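Local coordinates for tRNA (uracil(54)-C(5))-methyltransferase (Pyrococcus abyssi, PDB 2JJQ), which methylates carbon 5 of uridine 54 in tRNA, using S-adenosyl-L-methionine as methyl donor and releasing S-adenosyl-L-homocysteine, at residues Arg373-Lys378 with Leu399-Asp404; Met207-Thr212 with Tyr230-Arg235; Asp259-Leu264 with Ala309-Asn314; Val116-Ser121 with Ile406-Met411. All coordinates share one frame; numbering follows the deposited sequence.

In the fold
Three of the four contacts bear on the catalytic part of the chain; interaction 2 lies apart, in a five-stranded sheet. Interactions 1 and 4 both involve strand 403-409 of the seven-stranded methyltransferase sheet, interaction 1 at the loop leading into it, interaction 4 along its later part, with centres about 24 Å apart. Interaction 3 joins strand 261-265 to the end of helix 303-310, about 27 Å from interaction 1 between centres. Along the chain, interaction 2 closes before interaction 3 opens, and interaction 3 before interaction 1; all three are nested within the 284-residue loop closed by interaction 4, which thereby adds an early strand, the eighth, to the C-terminal catalytic sheet.

Interaction 1: Arg373-Lys378 with Leu399-Asp404; sequences RLNREK and LDYRID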
loop_
_atom_site.group_PDB
_atom_site.type_symbol
_atom_site.label_atom_id
_atom_site.label_comp_id
_atom_site.label_asym_id
_atom_site.label_seq_id
_atom_site.Cartn_x
_atom_site.Cartn_y
_atom_site.Cartn_z
ATOM N N ARG A 373 -5.022 3.238 28.039
ATOM C CA ARG A 373 -3.682 3.510 28.525
ATOM C C ARG A 373 -3.225 4.897 28.086
ATOM O O ARG A 373 -2.643 5.645 28.874
ATOM C CB ARG A 373 -2.718 2.439 28.052
ATOM C CG ARG A 373 -2.864 1.134 28.812
ATOM C CD ARG A 373 -1.880 0.106 28.288
ATOM N NE ARG A 373 -1.855 -0.980 29.246
ATOM C CZ ARG A 373 -2.254 -2.212 28.968
ATOM N NH1 ARG A 373 -2.665 -2.508 27.736
ATOM N NH2 ARG A 373 -2.219 -3.149 29.918
ATOM N N LEU A 374 -3.549 5.270 26.840
ATOM C CA LEU A 374 -3.188 6.595 26.315
ATOM C C LEU A 374 -3.939 7.695 27.092
ATOM O O LEU A 374 -3.389 8.759 27.403
ATOM C CB LEU A 374 -3.545 6.657 24.807
ATOM C CG LEU A 374 -2.529 5.920 23.902
ATOM C CD1 LEU A 374 -3.083 5.705 22.434
ATOM C CD2 LEU A 374 -1.195 6.677 23.848
ATOM N N ASN A 375 -5.211 7.428 27.381
ATOM C CA ASN A 375 -6.053 8.351 28.184
ATOM C C ASN A 375 -5.548 8.563 29.626
ATOM O O ASN A 375 -5.717 9.641 30.216
ATOM C CB ASN A 375 -7.524 7.895 28.144
ATOM C CG ASN A 375 -8.209 8.251 26.828
ATOM O OD1 ASN A 375 -7.745 9.124 26.107
ATOM N ND2 ASN A 375 -9.348 7.623 26.546
ATOM N N ARG A 376 -4.946 7.529 30.184
ATOM C CA ARG A 376 -4.470 7.548 31.569
ATOM C C ARG A 376 -3.105 8.203 31.616
ATOM O O ARG A 376 -2.855 9.068 32.447
ATOM C CB ARG A 376 -4.411 6.125 32.107
ATOM C CG ARG A 376 -3.907 5.971 33.512
ATOM C CD ARG A 376 -4.339 4.585 34.050
ATOM N NE ARG A 376 -3.373 3.521 33.752
ATOM C CZ ARG A 376 -3.595 2.490 32.930
ATOM N NH1 ARG A 376 -4.770 2.356 32.309
ATOM N NH2 ARG A 376 -2.644 1.584 32.735
ATOM N N GLU A 377 -2.223 7.811 30.698
ATOM C CA GLU A 377 -0.853 8.319 30.695
ATOM C C GLU A 377 -0.747 9.699 30.090
ATOM O O GLU A 377 0.110 10.500 30.492
ATOM C CB GLU A 377 0.095 7.364 29.941
ATOM C CG GLU A 377 0.311 6.031 30.606
ATOM C CD GLU A 377 0.635 6.151 32.091
ATOM O OE1 GLU A 377 1.594 6.900 32.442
ATOM O OE2 GLU A 377 -0.071 5.477 32.884
ATOM N N LYS A 378 -1.577 9.969 29.083
ATOM C CA LYS A 378 -1.611 11.265 28.442
ATOM C C LYS A 378 -0.243 11.769 27.960
ATOM O O LYS A 378 0.218 12.841 28.359
ATOM C CB LYS A 378 -2.280 12.308 29.362
ATOM C CG LYS A 378 -3.749 12.058 29.697
ATOM C CD LYS A 378 -4.649 12.150 28.446
ATOM C CE LYS A 378 -4.447 13.400 27.624
ATOM N NZ LYS A 378 -5.023 14.658 28.239
ATOM N N LEU A 399 -10.426 8.919 22.284
ATOM C CA LEU A 399 -9.240 9.494 22.948
ATOM C C LEU A 399 -9.542 10.824 23.622
ATOM O O LEU A 399 -10.236 11.667 23.043
ATOM C CB LEU A 399 -8.156 9.727 21.886
ATOM C CG LEU A 399 -7.538 8.397 21.431
ATOM C CD1 LEU A 399 -6.763 8.601 20.123
ATOM C CD2 LEU A 399 -6.640 7.685 22.525
ATOM N N ASP A 400 -8.937 11.072 24.778
ATOM C CA ASP A 400 -9.116 12.389 25.431
ATOM C C ASP A 400 -8.195 13.463 24.870
ATOM O O ASP A 400 -7.406 14.094 25.601
ATOM C CB ASP A 400 -9.007 12.247 26.948
ATOM C CG ASP A 400 -10.079 11.314 27.514
ATOM O OD1 ASP A 400 -11.195 11.236 26.934
ATOM O OD2 ASP A 400 -9.806 10.663 28.542
ATOM N N TYR A 401 -8.321 13.681 23.549
ATOM C CA TYR A 401 -7.410 14.520 22.797
ATOM C C TYR A 401 -8.202 15.200 21.726
ATOM O O TYR A 401 -9.220 14.679 21.297
ATOM C CB TYR A 401 -6.362 13.629 22.064
ATOM C CG TYR A 401 -5.269 13.093 22.961
ATOM C CD1 TYR A 401 -3.994 13.653 22.936
ATOM C CD2 TYR A 401 -5.497 12.000 23.815
ATOM C CE1 TYR A 401 -2.979 13.162 23.775
ATOM C CE2 TYR A 401 -4.501 11.505 24.645
ATOM C CZ TYR A 401 -3.242 12.101 24.612
ATOM O OH TYR A 401 -2.235 11.624 25.403
ATOM N N ARG A 402 -7.717 16.336 21.261
ATOM C CA ARG A 402 -8.315 17.021 20.103
ATOM C C ARG A 402 -7.349 16.935 18.900
ATOM O O ARG A 402 -6.187 16.662 19.100
ATOM C CB ARG A 402 -8.605 18.467 20.453
ATOM C CG ARG A 402 -7.362 19.263 20.756
ATOM C CD ARG A 402 -7.669 20.739 20.998
ATOM N NE ARG A 402 -6.600 21.517 20.396
ATOM C CZ ARG A 402 -5.633 22.127 21.060
ATOM N NH1 ARG A 402 -5.592 22.103 22.395
ATOM N NH2 ARG A 402 -4.711 22.775 20.367
ATOM N N ILE A 403 -7.849 17.142 17.678
ATOM C CA ILE A 403 -6.973 17.217 16.494
ATOM C C ILE A 403 -6.322 18.596 16.436
ATOM O O ILE A 403 -6.994 19.636 16.310
ATOM C CB ILE A 403 -7.794 16.924 15.206
ATOM C CG1 ILE A 403 -8.354 15.514 15.310
ATOM C CG2 ILE A 403 -6.930 17.059 13.957
ATOM C CD1 ILE A 403 -9.402 15.259 14.285
ATOM N N ASP A 404 -5.010 18.625 16.604
ATOM C CA ASP A 404 -4.274 19.863 16.609
ATOM C C ASP A 404 -3.922 20.249 15.163
ATOM O O ASP A 404 -4.101 21.403 14.742
ATOM C CB ASP A 404 -3.003 19.668 17.443
ATOM C CG ASP A 404 -2.088 20.864 17.397
ATOM O OD1 ASP A 404 -2.644 21.979 17.325
ATOM O OD2 ASP A 404 -0.835 20.707 17.494
HETATM O O HOH W 1 -7.615 11.437 30.196
HETATM O O HOH W 2 -5.660 16.177 25.995
#
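Asn375 in the last turn of helix 368-377 and Lys378 just beyond it bend toward the loop: Asn375, whose CG lies opposite the carbonyl carbon (chi1 -77°), swings its amide to Asp400, and Lys378 turns at chi2, chi3 and chi4, which leads its chain past Tyr401 and lifts NZ over the ring. The Asn375 amide and the Asp400 carboxylate are stacked, their planes 12° apart, with Asn375 CG 3.4 Å from Asp400 OD2. The same amide accepts a nearly straight bond from the backbone, Asp400 N to Asn375 OD1 at 2.6 Å, the donor tilted out of the carbonyl plane. Its ND2 donates to the carbonyl of Met398, so one amide grips both the end of helix 389-398 and the inverse gamma turn centred on Asp400. Lys378 NZ lies 5.0 Å from the centroid of the Tyr401 ring and 18° off the normal, a cation-pi contact; Lys378 CE comes to 3.5 Å from Tyr401 CZ. The phenol hydroxyl bonds to the carbonyl of Pro379. Below this polar layer Leu374 CB meets Leu399 CD2 at 4.0 Å, beside strands 381-386 and 419-424. Two waters complete the seam, one joining Asn375 O to Asp400 OD2, the other Lys378 NZ to Asp400 O. The ammonium group thus has a water as acceptor and the ring's pi face nearby, which would probably favour its charged state, while the leucines below are buried.

Interaction 2: Met207-Thr212 with Tyr230-Arg235; sequences MVNFVT and YWSVNR
Thr212 and Trp231 meet at about a right angle, the indole presenting its edge to the threonine. Trp231 NE1 donates to Thr212 OG1 at 2.8 Å, with the oxygen only 3° out of the ring plane. The threonine's chi1 of 78° sets OG1 between backbone N and carbonyl carbon, where it meets the indole N-H. On the other face of the sheet, Asn209 reaches diagonally across to the neighbouring strand: Ser232 OG donates to Asn209 OD1 at 2.8 Å, and a water accepts from Asn209 ND2 and donates to Ser232 OG. The Asn209 amide stands nearly perpendicular to the Tyr230 ring. Met207 SD lies 5.1 Å from the centroid of that ring, oblique to it, a Met-aromatic contact; Met207 CE packs 3.9 Å from Tyr230 CE2.

Between these two layers of side chains the strands run parallel within a five-stranded mixed sheet, residues 207-212 and 230-233 lying 26° apart. Their backbone bonds run from Tyr230 N to Val208 O through to Asn234 N to Thr212 O. All touching residues are buried; Asn209, Ser232, Thr212 and Trp231 pair with each other or water, Tyr230 OH with Glu252 O, and the Ser232 hydroxyl donates to the amide while accepting from the water.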
loop_
_atom_site.group_PDB
_atom_site.type_symbol
_atom_site.label_atom_id
_atom_site.label_comp_id
_atom_site.label_asym_id
_atom_site.label_seq_id
_atom_site.Cartn_x
_atom_site.Cartn_y
_atom_site.Cartn_z
ATOM N N MET A 207 14.502 -6.026 -7.209
ATOM C CA MET A 207 14.376 -7.414 -6.751
ATOM C C MET A 207 13.224 -8.113 -7.484
ATOM O O MET A 207 12.149 -7.530 -7.674
ATOM C CB MET A 207 14.074 -7.399 -5.251
ATOM C CG MET A 207 13.617 -8.811 -4.708
ATOM S SD MET A 207 13.229 -8.674 -2.945
ATOM C CE MET A 207 14.899 -8.400 -2.317
ATOM N N VAL A 208 13.450 -9.350 -7.942
ATOM C CA VAL A 208 12.367 -10.116 -8.547
ATOM C C VAL A 208 12.213 -11.367 -7.712
ATOM O O VAL A 208 13.207 -11.929 -7.260
ATOM C CB VAL A 208 12.583 -10.401 -10.022
ATOM C CG1 VAL A 208 13.789 -11.287 -10.228
ATOM C CG2 VAL A 208 11.329 -11.045 -10.625
ATOM N N ASN A 209 10.976 -11.778 -7.471
ATOM C CA ASN A 209 10.693 -12.933 -6.652
ATOM C C ASN A 209 9.717 -13.827 -7.425
ATOM O O ASN A 209 8.624 -13.392 -7.782
ATOM C CB ASN A 209 10.065 -12.485 -5.317
ATOM C CG ASN A 209 9.655 -13.652 -4.422
ATOM O OD1 ASN A 209 10.253 -14.718 -4.457
ATOM N ND2 ASN A 209 8.663 -13.428 -3.568
ATOM N N PHE A 210 10.138 -15.047 -7.718
ATOM C CA PHE A 210 9.308 -16.062 -8.406
ATOM C C PHE A 210 8.659 -16.909 -7.373
ATOM O O PHE A 210 9.338 -17.623 -6.616
ATOM C CB PHE A 210 10.190 -16.905 -9.376
ATOM C CG PHE A 210 10.864 -16.041 -10.422
ATOM C CD1 PHE A 210 10.093 -15.377 -11.386
ATOM C CD2 PHE A 210 12.230 -15.813 -10.386
ATOM C CE1 PHE A 210 10.694 -14.520 -12.344
ATOM C CE2 PHE A 210 12.827 -14.955 -11.332
ATOM C CZ PHE A 210 12.056 -14.315 -12.294
ATOM N N VAL A 211 7.326 -16.827 -7.296
ATOM C CA VAL A 211 6.604 -17.632 -6.345
ATOM C C VAL A 211 6.044 -18.829 -7.100
ATOM O O VAL A 211 5.389 -18.657 -8.116
ATOM C CB VAL A 211 5.423 -16.819 -5.700
ATOM C CG1 VAL A 211 4.672 -17.650 -4.712
ATOM C CG2 VAL A 211 5.939 -15.448 -5.059
ATOM N N THR A 212 6.312 -20.031 -6.585
ATOM C CA THR A 212 5.994 -21.262 -7.262
ATOM C C THR A 212 5.386 -22.290 -6.302
ATOM O O THR A 212 5.352 -22.123 -5.067
ATOM C CB THR A 212 7.277 -21.890 -7.858
ATOM O OG1 THR A 212 7.992 -22.522 -6.801
ATOM C CG2 THR A 212 8.199 -20.812 -8.565
ATOM N N TYR A 230 14.893 -13.891 -6.265
ATOM C CA TYR A 230 14.459 -14.807 -5.243
ATOM C C TYR A 230 13.555 -15.854 -5.877
ATOM O O TYR A 230 12.839 -15.560 -6.865
ATOM C CB TYR A 230 13.627 -14.071 -4.210
ATOM C CG TYR A 230 14.418 -13.661 -2.985
ATOM C CD1 TYR A 230 14.436 -14.481 -1.833
ATOM C CD2 TYR A 230 15.123 -12.487 -2.968
ATOM C CE1 TYR A 230 15.126 -14.131 -0.712
ATOM C CE2 TYR A 230 15.829 -12.109 -1.828
ATOM C CZ TYR A 230 15.809 -12.923 -0.685
ATOM O OH TYR A 230 16.521 -12.539 0.457
ATOM N N TRP A 231 13.625 -17.060 -5.323
ATOM C CA TRP A 231 12.674 -18.119 -5.577
ATOM C C TRP A 231 11.999 -18.458 -4.250
ATOM O O TRP A 231 12.685 -18.788 -3.290
ATOM C CB TRP A 231 13.408 -19.348 -6.128
ATOM C CG TRP A 231 12.536 -20.555 -6.284
ATOM C CD1 TRP A 231 11.162 -20.603 -6.475
ATOM C CD2 TRP A 231 12.984 -21.903 -6.246
ATOM N NE1 TRP A 231 10.747 -21.931 -6.575
ATOM C CE2 TRP A 231 11.846 -22.744 -6.421
ATOM C CE3 TRP A 231 14.259 -22.490 -6.147
ATOM C CZ2 TRP A 231 11.955 -24.144 -6.486
ATOM C CZ3 TRP A 231 14.356 -23.884 -6.169
ATOM C CH2 TRP A 231 13.212 -24.690 -6.334
ATOM N N SER A 232 10.665 -18.364 -4.198
ATOM C CA SER A 232 9.885 -18.658 -3.011
ATOM C C SER A 232 8.879 -19.744 -3.399
ATOM O O SER A 232 8.373 -19.744 -4.498
ATOM C CB SER A 232 9.108 -17.440 -2.523
ATOM O OG SER A 232 9.984 -16.356 -2.215
ATOM N N VAL A 233 8.594 -20.638 -2.474
ATOM C CA VAL A 233 7.678 -21.744 -2.723
ATOM C C VAL A 233 6.496 -21.581 -1.786
ATOM O O VAL A 233 6.627 -21.594 -0.551
ATOM C CB VAL A 233 8.327 -23.114 -2.539
ATOM C CG1 VAL A 233 7.263 -24.206 -2.671
ATOM C CG2 VAL A 233 9.409 -23.321 -3.564
ATOM N N ASN A 234 5.341 -21.359 -2.387
ATOM C CA ASN A 234 4.125 -21.234 -1.611
ATOM C C ASN A 234 3.658 -22.656 -1.333
ATOM O O ASN A 234 3.107 -23.334 -2.223
ATOM C CB ASN A 234 3.048 -20.440 -2.349
ATOM C CG ASN A 234 1.663 -20.644 -1.725
ATOM O OD1 ASN A 234 1.590 -20.956 -0.538
ATOM N ND2 ASN A 234 0.585 -20.532 -2.530
ATOM N N ARG A 235 3.902 -23.120 -0.111
ATOM C CA ARG A 235 3.500 -24.494 0.277
ATOM C C ARG A 235 2.092 -24.633 0.904
ATOM O O ARG A 235 1.700 -25.735 1.343
ATOM C CB ARG A 235 4.536 -25.090 1.226
ATOM C CG ARG A 235 5.880 -25.266 0.576
ATOM C CD ARG A 235 6.782 -26.217 1.321
ATOM N NE ARG A 235 7.967 -26.451 0.508
ATOM C CZ ARG A 235 9.049 -25.670 0.511
ATOM N NH1 ARG A 235 9.113 -24.601 1.292
ATOM N NH2 ARG A 235 10.078 -25.956 -0.266
HETATM O O HOH W 3 7.945 -15.030 -0.967
#

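Interaction 3: Asp259-Leu264 with Ala309-Asn314; sequences DDVDYL and AKRGFN
The Arg311 guanidinium meets the Asp260 carboxylate edge to edge, the two planes 19° apart and close to coplanar, while one face of the guanidinium carries CB of its own neighbour Lys310, 4.0 Å above the plane. Near the C-terminal end of helix 303-310, Gly312, with positive phi, closes a Schellman motif; Gly312 N bonds to Ala309 O. The partner segment enters strand 261-265, one half of a two-stranded antiparallel hairpin in the methyltransferase domain.

Arg311 NH1 donates to Asp260 OD2 at 3.2 Å; the oxygen lies close to the guanidinium plane and receives the bond on its syn lone pair. The second arm of this salt bridge, between Arg311 NH2 and Asp260 OD1, is modelled too close for its exact geometry to be trusted. Arg311 also makes a cation-pi contact with Tyr307, one helical turn earlier. Apolar packing adds to this: Val261 CG2 touches Lys310 CB at 3.6 Å, the two side chains lying alongside but running opposite ways, and Val261 also rests on Ile306 and Tyr307. A bend at chi2 (84°) carries Lys310 CE to 3.4 Å from Asp260 OD2, and a water 2.8 Å from Lys310 NZ donates to Asp260 O at 2.9 Å.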
loop_
_atom_site.group_PDB
_atom_site.type_symbol
_atom_site.label_atom_id
_atom_site.label_comp_id
_atom_site.label_asym_id
_atom_site.label_seq_id
_atom_site.Cartn_x
_atom_site.Cartn_y
_atom_site.Cartn_z
ATOM N N ASP A 259 15.172 10.173 1.872
ATOM C CA ASP A 259 16.172 11.185 2.235
ATOM C C ASP A 259 17.539 10.498 2.499
ATOM O O ASP A 259 18.175 9.957 1.554
ATOM C CB ASP A 259 15.664 12.044 3.389
ATOM C CG ASP A 259 14.530 12.979 2.970
ATOM O OD1 ASP A 259 14.432 13.345 1.767
ATOM O OD2 ASP A 259 13.716 13.362 3.838
ATOM N N ASP A 260 18.003 10.473 3.752
ATOM C CA ASP A 260 19.282 9.830 4.046
ATOM C C ASP A 260 19.120 8.506 4.796
ATOM O O ASP A 260 20.094 8.005 5.400
ATOM C CB ASP A 260 20.151 10.770 4.872
ATOM C CG ASP A 260 19.479 11.253 6.165
ATOM O OD1 ASP A 260 18.258 11.125 6.359
ATOM O OD2 ASP A 260 20.204 11.814 7.010
ATOM N N VAL A 261 17.886 7.980 4.861
ATOM C CA VAL A 261 17.674 6.777 5.676
ATOM C C VAL A 261 17.437 5.569 4.771
ATOM O O VAL A 261 16.565 5.664 3.890
ATOM C CB VAL A 261 16.448 7.006 6.602
ATOM C CG1 VAL A 261 16.173 5.774 7.407
ATOM C CG2 VAL A 261 16.708 8.247 7.526
ATOM N N ASP A 262 18.193 4.474 4.949
ATOM C CA ASP A 262 18.058 3.290 4.099
ATOM C C ASP A 262 17.117 2.294 4.794
ATOM O O ASP A 262 17.088 2.234 6.037
ATOM C CB ASP A 262 19.420 2.630 3.905
ATOM C CG ASP A 262 20.286 3.335 2.866
ATOM O OD1 ASP A 262 19.807 4.217 2.118
ATOM O OD2 ASP A 262 21.461 2.951 2.785
ATOM N N TYR A 263 16.363 1.535 3.999
ATOM C CA TYR A 263 15.453 0.525 4.488
ATOM C C TYR A 263 15.642 -0.714 3.632
ATOM O O TYR A 263 15.533 -0.630 2.398
ATOM C CB TYR A 263 14.003 0.960 4.368
ATOM C CG TYR A 263 13.659 2.204 5.157
ATOM C CD1 TYR A 263 13.275 2.101 6.479
ATOM C CD2 TYR A 263 13.749 3.479 4.583
ATOM C CE1 TYR A 263 12.958 3.233 7.226
ATOM C CE2 TYR A 263 13.417 4.659 5.336
ATOM C CZ TYR A 263 13.005 4.492 6.652
ATOM O OH TYR A 263 12.651 5.569 7.428
ATOM N N LEU A 264 15.873 -1.842 4.292
ATOM C CA LEU A 264 16.073 -3.112 3.608
ATOM C C LEU A 264 14.749 -3.639 3.146
ATOM O O LEU A 264 13.764 -3.578 3.901
ATOM C CB LEU A 264 16.684 -4.142 4.583
ATOM C CG LEU A 264 18.097 -3.655 4.991
ATOM C CD1 LEU A 264 18.567 -4.496 6.240
ATOM C CD2 LEU A 264 19.119 -3.729 3.855
ATOM N N ALA A 309 14.925 8.273 14.521
ATOM C CA ALA A 309 16.215 7.999 15.168
ATOM C C ALA A 309 17.337 8.717 14.373
ATOM O O ALA A 309 18.258 9.310 14.951
ATOM C CB ALA A 309 16.472 6.473 15.201
ATOM N N LYS A 310 17.279 8.666 13.061
ATOM C CA LYS A 310 18.270 9.391 12.215
ATOM C C LYS A 310 18.251 10.917 12.479
ATOM O O LYS A 310 19.331 11.584 12.463
ATOM C CB LYS A 310 18.043 9.136 10.715
ATOM C CG LYS A 310 19.218 9.646 9.869
ATOM C CD LYS A 310 20.373 8.638 9.789
ATOM C CE LYS A 310 21.452 9.175 8.799
ATOM N NZ LYS A 310 22.580 8.227 8.854
ATOM N N ARG A 311 17.061 11.433 12.781
ATOM C CA ARG A 311 16.840 12.890 13.040
ATOM C C ARG A 311 17.209 13.244 14.499
ATOM O O ARG A 311 17.181 14.438 14.900
ATOM C CB ARG A 311 15.367 13.214 12.780
ATOM C CG ARG A 311 14.949 13.128 11.331
ATOM C CD ARG A 311 15.768 14.073 10.461
ATOM N NE ARG A 311 16.037 13.218 9.323
ATOM C CZ ARG A 311 17.193 12.784 8.853
ATOM N NH1 ARG A 311 18.393 13.258 9.208
ATOM N NH2 ARG A 311 17.098 11.926 7.874
ATOM N N GLY A 312 17.556 12.241 15.294
ATOM C CA GLY A 312 18.115 12.446 16.639
ATOM C C GLY A 312 17.173 12.160 17.815
ATOM O O GLY A 312 17.524 12.396 19.013
ATOM N N PHE A 313 15.965 11.651 17.524
ATOM C CA PHE A 313 15.057 11.306 18.600
ATOM C C PHE A 313 15.468 10.028 19.287
ATOM O O PHE A 313 16.193 9.206 18.705
ATOM C CB PHE A 313 13.605 11.142 18.080
ATOM C CG PHE A 313 12.997 12.438 17.591
ATOM C CD1 PHE A 313 12.268 13.268 18.467
ATOM C CD2 PHE A 313 13.190 12.857 16.284
ATOM C CE1 PHE A 313 11.726 14.488 17.997
ATOM C CE2 PHE A 313 12.656 14.063 15.816
ATOM C CZ PHE A 313 11.912 14.876 16.679
ATOM N N ASN A 314 14.957 9.859 20.501
ATOM C CA ASN A 314 15.113 8.643 21.273
ATOM C C ASN A 314 13.890 7.718 21.007
ATOM O O ASN A 314 12.795 8.026 21.417
ATOM C CB ASN A 314 15.183 9.071 22.738
ATOM C CG ASN A 314 15.184 7.900 23.703
ATOM O OD1 ASN A 314 14.818 6.794 23.346
ATOM N ND2 ASN A 314 15.547 8.150 24.951
HETATM O O HOH W 4 21.585 6.228 7.198
#

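Interaction 4: Val116-Ser121 with Ile406-Met411; sequences VEVVPS and IVALDM
Backbone hydrogen bonds tie Val116-Ser121 to Ile406-Met411, three of them direct and nearly straight, each at 2.8 Å: Ala408 N to Glu117 O, Val119 N to Ala408 O and Asp410 N to Val119 O. A water extends the pairing, accepting from Glu117 N and donating to Ile406 O at 2.6 Å. Val118 CA adds a CA-H...O contact to Ala408 O at 3.3 Å.

These bonds make a parallel pair, segment axes 37° apart, in which strand 117-119 is an eighth strand added beside the seven-stranded class I-like methyltransferase sheet. Strand 403-409, next in order, borders strand 419-424, which carries Glu419, the predicted proton acceptor.

Apolar contacts divide between the faces. Val119 CG2 meets Val407 CG1 at 3.7 Å on the side that also bears Leu409, facing helix 275-288. On the other, Val118 CG2 comes to 4.1 Å from Ala408 CB, and helix 97-112 packs there through Arg105 and Leu108. Val116 CG1 reaches the same Ala408 CB at 4.1 Å.

Polar ties gather where the strands end. Asp410's chi1 of -173° directs its carboxylate to Tyr97, a hydrogen bond, and Lys104, a salt bridge, while Gln277 NE2 donates to both Val119 O and Asp410 O.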
loop_
_atom_site.group_PDB
_atom_site.type_symbol
_atom_site.label_atom_id
_atom_site.label_comp_id
_atom_site.label_asym_id
_atom_site.label_seq_id
_atom_site.Cartn_x
_atom_site.Cartn_y
_atom_site.Cartn_z
ATOM N N VAL A 116 -9.700 19.059 4.980
ATOM C CA VAL A 116 -8.365 18.475 5.158
ATOM C C VAL A 116 -7.578 18.628 3.861
ATOM O O VAL A 116 -8.076 18.323 2.800
ATOM C CB VAL A 116 -8.474 16.997 5.567
ATOM C CG1 VAL A 116 -7.053 16.426 5.680
ATOM C CG2 VAL A 116 -9.248 16.899 6.948
ATOM N N GLU A 117 -6.379 19.193 3.939
ATOM C CA GLU A 117 -5.548 19.318 2.753
ATOM C C GLU A 117 -5.128 17.912 2.302
ATOM O O GLU A 117 -4.853 17.013 3.145
ATOM C CB GLU A 117 -4.317 20.174 3.060
ATOM C CG GLU A 117 -3.240 20.121 1.968
ATOM C CD GLU A 117 -1.921 20.810 2.370
ATOM O OE1 GLU A 117 -1.790 21.303 3.521
ATOM O OE2 GLU A 117 -0.999 20.854 1.498
ATOM N N VAL A 118 -5.084 17.694 0.996
ATOM C CA VAL A 118 -4.580 16.442 0.420
ATOM C C VAL A 118 -3.292 16.720 -0.387
ATOM O O VAL A 118 -3.334 17.416 -1.435
ATOM C CB VAL A 118 -5.620 15.735 -0.471
ATOM C CG1 VAL A 118 -5.069 14.388 -0.940
ATOM C CG2 VAL A 118 -6.940 15.484 0.305
ATOM N N VAL A 119 -2.176 16.180 0.066
ATOM C CA VAL A 119 -0.900 16.409 -0.641
ATOM C C VAL A 119 -0.783 15.461 -1.825
ATOM O O VAL A 119 -0.913 14.239 -1.630
ATOM C CB VAL A 119 0.283 16.193 0.335
ATOM C CG1 VAL A 119 1.673 16.400 -0.343
ATOM C CG2 VAL A 119 0.082 17.048 1.612
ATOM N N PRO A 120 -0.575 16.015 -3.039
ATOM C CA PRO A 120 -0.447 15.197 -4.256
ATOM C C PRO A 120 0.751 14.306 -4.163
ATOM O O PRO A 120 1.761 14.659 -3.522
ATOM C CB PRO A 120 -0.240 16.238 -5.394
ATOM C CG PRO A 120 -0.580 17.573 -4.808
ATOM C CD PRO A 120 -0.368 17.452 -3.317
ATOM N N SER A 121 0.625 13.098 -4.712
ATOM C CA SER A 121 1.803 12.253 -4.911
ATOM C C SER A 121 2.776 12.967 -5.890
ATOM O O SER A 121 2.308 13.562 -6.898
ATOM C CB SER A 121 1.382 10.896 -5.439
ATOM O OG SER A 121 2.528 10.070 -5.591
ATOM N N ILE A 406 -3.806 18.267 10.990
ATOM C CA ILE A 406 -4.098 17.054 10.200
ATOM C C ILE A 406 -3.907 17.337 8.722
ATOM O O ILE A 406 -4.274 18.434 8.220
ATOM C CB ILE A 406 -5.546 16.535 10.471
ATOM C CG1 ILE A 406 -5.802 15.194 9.792
ATOM C CG2 ILE A 406 -6.584 17.532 9.984
ATOM C CD1 ILE A 406 -7.111 14.541 10.336
ATOM N N VAL A 407 -3.330 16.367 8.010
ATOM C CA VAL A 407 -3.177 16.464 6.574
ATOM C C VAL A 407 -3.354 15.055 6.029
ATOM O O VAL A 407 -3.130 14.104 6.742
ATOM C CB VAL A 407 -1.763 16.968 6.236
ATOM C CG1 VAL A 407 -1.713 17.454 4.834
ATOM C CG2 VAL A 407 -1.443 18.120 7.137
ATOM N N ALA A 408 -3.809 14.934 4.787
ATOM C CA ALA A 408 -3.889 13.659 4.084
ATOM C C ALA A 408 -2.830 13.672 3.010
ATOM O O ALA A 408 -2.532 14.721 2.433
ATOM C CB ALA A 408 -5.248 13.482 3.397
ATOM N N LEU A 409 -2.222 12.530 2.785
ATOM C CA LEU A 409 -1.183 12.410 1.722
ATOM C C LEU A 409 -1.759 11.411 0.740
ATOM O O LEU A 409 -2.287 10.360 1.149
ATOM C CB LEU A 409 0.152 11.921 2.255
ATOM C CG LEU A 409 0.847 12.960 3.138
ATOM C CD1 LEU A 409 0.300 12.693 4.511
ATOM C CD2 LEU A 409 2.362 12.695 3.114
ATOM N N ASP A 410 -1.741 11.769 -0.541
ATOM C CA ASP A 410 -2.200 10.819 -1.539
ATOM C C ASP A 410 -1.139 9.714 -1.737
ATOM O O ASP A 410 -0.305 9.756 -2.658
ATOM C CB ASP A 410 -2.572 11.487 -2.869
ATOM C CG ASP A 410 -3.210 10.493 -3.815
ATOM O OD1 ASP A 410 -3.745 9.493 -3.295
ATOM O OD2 ASP A 410 -3.111 10.617 -5.055
ATOM N N MET A 411 -1.183 8.712 -0.874
ATOM C CA MET A 411 -0.235 7.622 -0.979
ATOM C C MET A 411 -0.663 6.698 -2.110
ATOM O O MET A 411 0.153 5.873 -2.621
ATOM C CB MET A 411 -0.176 6.848 0.374
ATOM C CG MET A 411 0.626 7.663 1.467
ATOM S SD MET A 411 2.433 7.590 1.197
ATOM C CE MET A 411 2.567 5.901 0.606
HETATM O O HOH W 5 -5.238 19.991 6.408
#